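Local coordinates for putative uncharacterized protein PH0186 (Pyrococcus horikoshii, PDB 2ZTS) that binds ADP and magnesium and probably works as a KaiC-like P-loop ATPase, its cellular role being unknown, at residues G62-L67 and V140-P145. Residues are numbered along the deposited sequence; the frame is centred on the assembly and turned at random.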
loop_
_atom_site.group_PDB
_atom_site.type_symbol
_atom_site.label_atom_id
_atom_site.label_comp_id
_atom_site.label_asym_id
_atom_site.label_seq_id
_atom_site.Cartn_x
_atom_site.Cartn_y
_atom_site.Cartn_z
ATOM N N GLY C 62 -25.464 -24.844 23.575
ATOM C CA GLY C 62 -24.766 -23.890 22.735
ATOM C C GLY C 62 -25.587 -23.190 21.676
ATOM O O GLY C 62 -26.544 -23.735 21.120
ATOM N N VAL C 63 -25.227 -21.945 21.408
ATOM C CA VAL C 63 -25.850 -21.172 20.369
ATOM C C VAL C 63 -24.847 -20.911 19.214
ATOM O O VAL C 63 -23.833 -20.292 19.412
ATOM C CB VAL C 63 -26.401 -19.860 20.903
ATOM C CG1 VAL C 63 -27.014 -19.067 19.794
ATOM C CG2 VAL C 63 -27.427 -20.106 22.027
ATOM N N PHE C 64 -25.179 -21.348 18.017
ATOM C CA PHE C 64 -24.397 -21.053 16.858
ATOM C C PHE C 64 -25.120 -20.003 16.073
ATOM O O PHE C 64 -26.197 -20.255 15.511
ATOM C CB PHE C 64 -24.184 -22.331 16.078
ATOM C CG PHE C 64 -23.118 -22.243 15.014
ATOM C CD1 PHE C 64 -21.959 -22.954 15.150
ATOM C CD2 PHE C 64 -23.327 -21.495 13.840
ATOM C CE1 PHE C 64 -20.955 -22.873 14.189
ATOM C CE2 PHE C 64 -22.337 -21.416 12.857
ATOM C CZ PHE C 64 -21.140 -22.134 13.034
ATOM N N VAL C 65 -24.548 -18.797 16.033
ATOM C CA VAL C 65 -25.139 -17.707 15.267
ATOM C C VAL C 65 -24.407 -17.702 13.940
ATOM O O VAL C 65 -23.184 -17.683 13.947
ATOM C CB VAL C 65 -24.906 -16.390 15.934
ATOM C CG1 VAL C 65 -25.443 -15.251 15.130
ATOM C CG2 VAL C 65 -25.424 -16.399 17.399
ATOM N N THR C 66 -25.133 -17.713 12.814
ATOM C CA THR C 66 -24.533 -17.580 11.520
ATOM C C THR C 66 -25.207 -16.598 10.570
ATOM O O THR C 66 -26.405 -16.599 10.408
ATOM C CB THR C 66 -24.370 -18.993 10.873
ATOM O OG1 THR C 66 -23.956 -18.867 9.505
ATOM C CG2 THR C 66 -25.631 -19.810 10.884
ATOM N N LEU C 67 -24.408 -15.726 9.963
ATOM C CA LEU C 67 -24.870 -14.861 8.874
ATOM C C LEU C 67 -24.108 -15.193 7.585
ATOM O O LEU C 67 -24.232 -14.522 6.566
ATOM C CB LEU C 67 -24.675 -13.382 9.329
ATOM C CG LEU C 67 -25.831 -12.506 9.859
ATOM C CD1 LEU C 67 -27.224 -13.133 9.916
ATOM C CD2 LEU C 67 -25.480 -11.878 11.165
ATOM N N VAL C 140 -21.217 -19.033 19.372
ATOM C CA VAL C 140 -20.395 -18.799 18.169
ATOM C C VAL C 140 -21.083 -17.719 17.349
ATOM O O VAL C 140 -22.294 -17.749 17.219
ATOM C CB VAL C 140 -20.283 -20.073 17.318
ATOM C CG1 VAL C 140 -19.815 -19.771 15.910
ATOM C CG2 VAL C 140 -19.345 -21.061 17.973
ATOM N N ILE C 141 -20.317 -16.759 16.843
ATOM C CA ILE C 141 -20.775 -15.823 15.838
ATOM C C ILE C 141 -19.848 -16.007 14.658
ATOM O O ILE C 141 -18.678 -15.637 14.686
ATOM C CB ILE C 141 -20.781 -14.371 16.370
ATOM C CG1 ILE C 141 -21.657 -14.300 17.674
ATOM C CG2 ILE C 141 -21.239 -13.396 15.271
ATOM C CD1 ILE C 141 -21.924 -12.907 18.210
ATOM N N ASP C 142 -20.385 -16.669 13.652
ATOM C CA ASP C 142 -19.733 -16.892 12.387
ATOM C C ASP C 142 -20.486 -16.043 11.389
ATOM O O ASP C 142 -21.496 -16.455 10.944
ATOM C CB ASP C 142 -19.857 -18.368 12.044
ATOM C CG ASP C 142 -18.945 -18.792 10.932
ATOM O OD1 ASP C 142 -19.234 -19.876 10.345
ATOM O OD2 ASP C 142 -17.892 -18.141 10.634
ATOM N N SER C 143 -20.020 -14.853 11.021
ATOM C CA SER C 143 -18.700 -14.347 11.268
ATOM C C SER C 143 -18.846 -12.851 11.379
ATOM O O SER C 143 -19.890 -12.272 11.018
ATOM C CB SER C 143 -17.831 -14.662 10.049
ATOM O OG SER C 143 -18.224 -13.823 8.949
ATOM N N ILE C 144 -17.809 -12.204 11.900
ATOM C CA ILE C 144 -17.784 -10.758 11.898
ATOM C C ILE C 144 -17.861 -10.104 10.490
ATOM O O ILE C 144 -18.577 -9.143 10.307
ATOM C CB ILE C 144 -16.576 -10.264 12.731
ATOM C CG1 ILE C 144 -16.865 -10.544 14.221
ATOM C CG2 ILE C 144 -16.323 -8.809 12.536
ATOM C CD1 ILE C 144 -15.626 -10.376 15.023
ATOM N N PRO C 145 -17.105 -10.550 9.510
ATOM C CA PRO C 145 -17.285 -9.970 8.154
ATOM C C PRO C 145 -18.715 -10.159 7.613
ATOM O O PRO C 145 -19.155 -9.305 6.901
ATOM C CB PRO C 145 -16.306 -10.767 7.288
ATOM C CG PRO C 145 -15.314 -11.329 8.226
ATOM C CD PRO C 145 -16.019 -11.553 9.559
HETATM O O HOH W 1 -21.736 -20.614 9.297
#
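Phe64 and Val140, Val65 and Ile141, and Thr66 and Asp142 face each other as neighbours in a parallel beta pairing, where strand 62-66 runs beside the end of strand 138-142 in the buried central sheet. The two short axes lie 4.8 Å apart and run nearly parallel. Four backbone hydrogen bonds form the ladder: Val140 N to Val63 O, Val65 N to Val140 O, Asp142 N to Val65 O at 3.0 Å and nearly straight (176°), and Leu67 N to Asp142 O, longer at 3.2 Å. The last carries the pairing one residue past the first strand, and Thr66 CA also approaches Asp142 O.

On the face bearing Phe64, Thr66, Val140 and Asp142, helix 43-58 packs on Phe64 and Val140, and the Phe64 ring receives a CH-pi contact, with Val140 CG1 over the face, 3.9 Å from its centroid. Asp142 stands at the ring's edge, its OD1 4.0 Å from Phe64 CZ and its carboxylate turned 84° from the ring plane. On one face of adjacent strands, and with CG anti to the backbone N in each (chi1 -166°), the two lie side by side, pointing the same way. On the other face Val65 CB meets Ile141 CG1 at 4.2 Å, with Phe123 of helix 120-134 packed on Val65.

Back on the Phe64 face, a water bridges Thr66 and Asp142, accepting from Thr66 OG1 and donating to Asp142 OD1. OD1 also bonds Thr44 OG1, and OD2 bonds Thr178 OG1, which should fix the carboxylate's rotation. A cis peptide follows Asp142, before Ser143 at the N-cap of helix 144-149. An aspartate closing a hydrophobic strand, beside the P-loop threonine and with its side chain about 4 Å from a bound magnesium, matches the Walker B arrangement of P-loop NTPases.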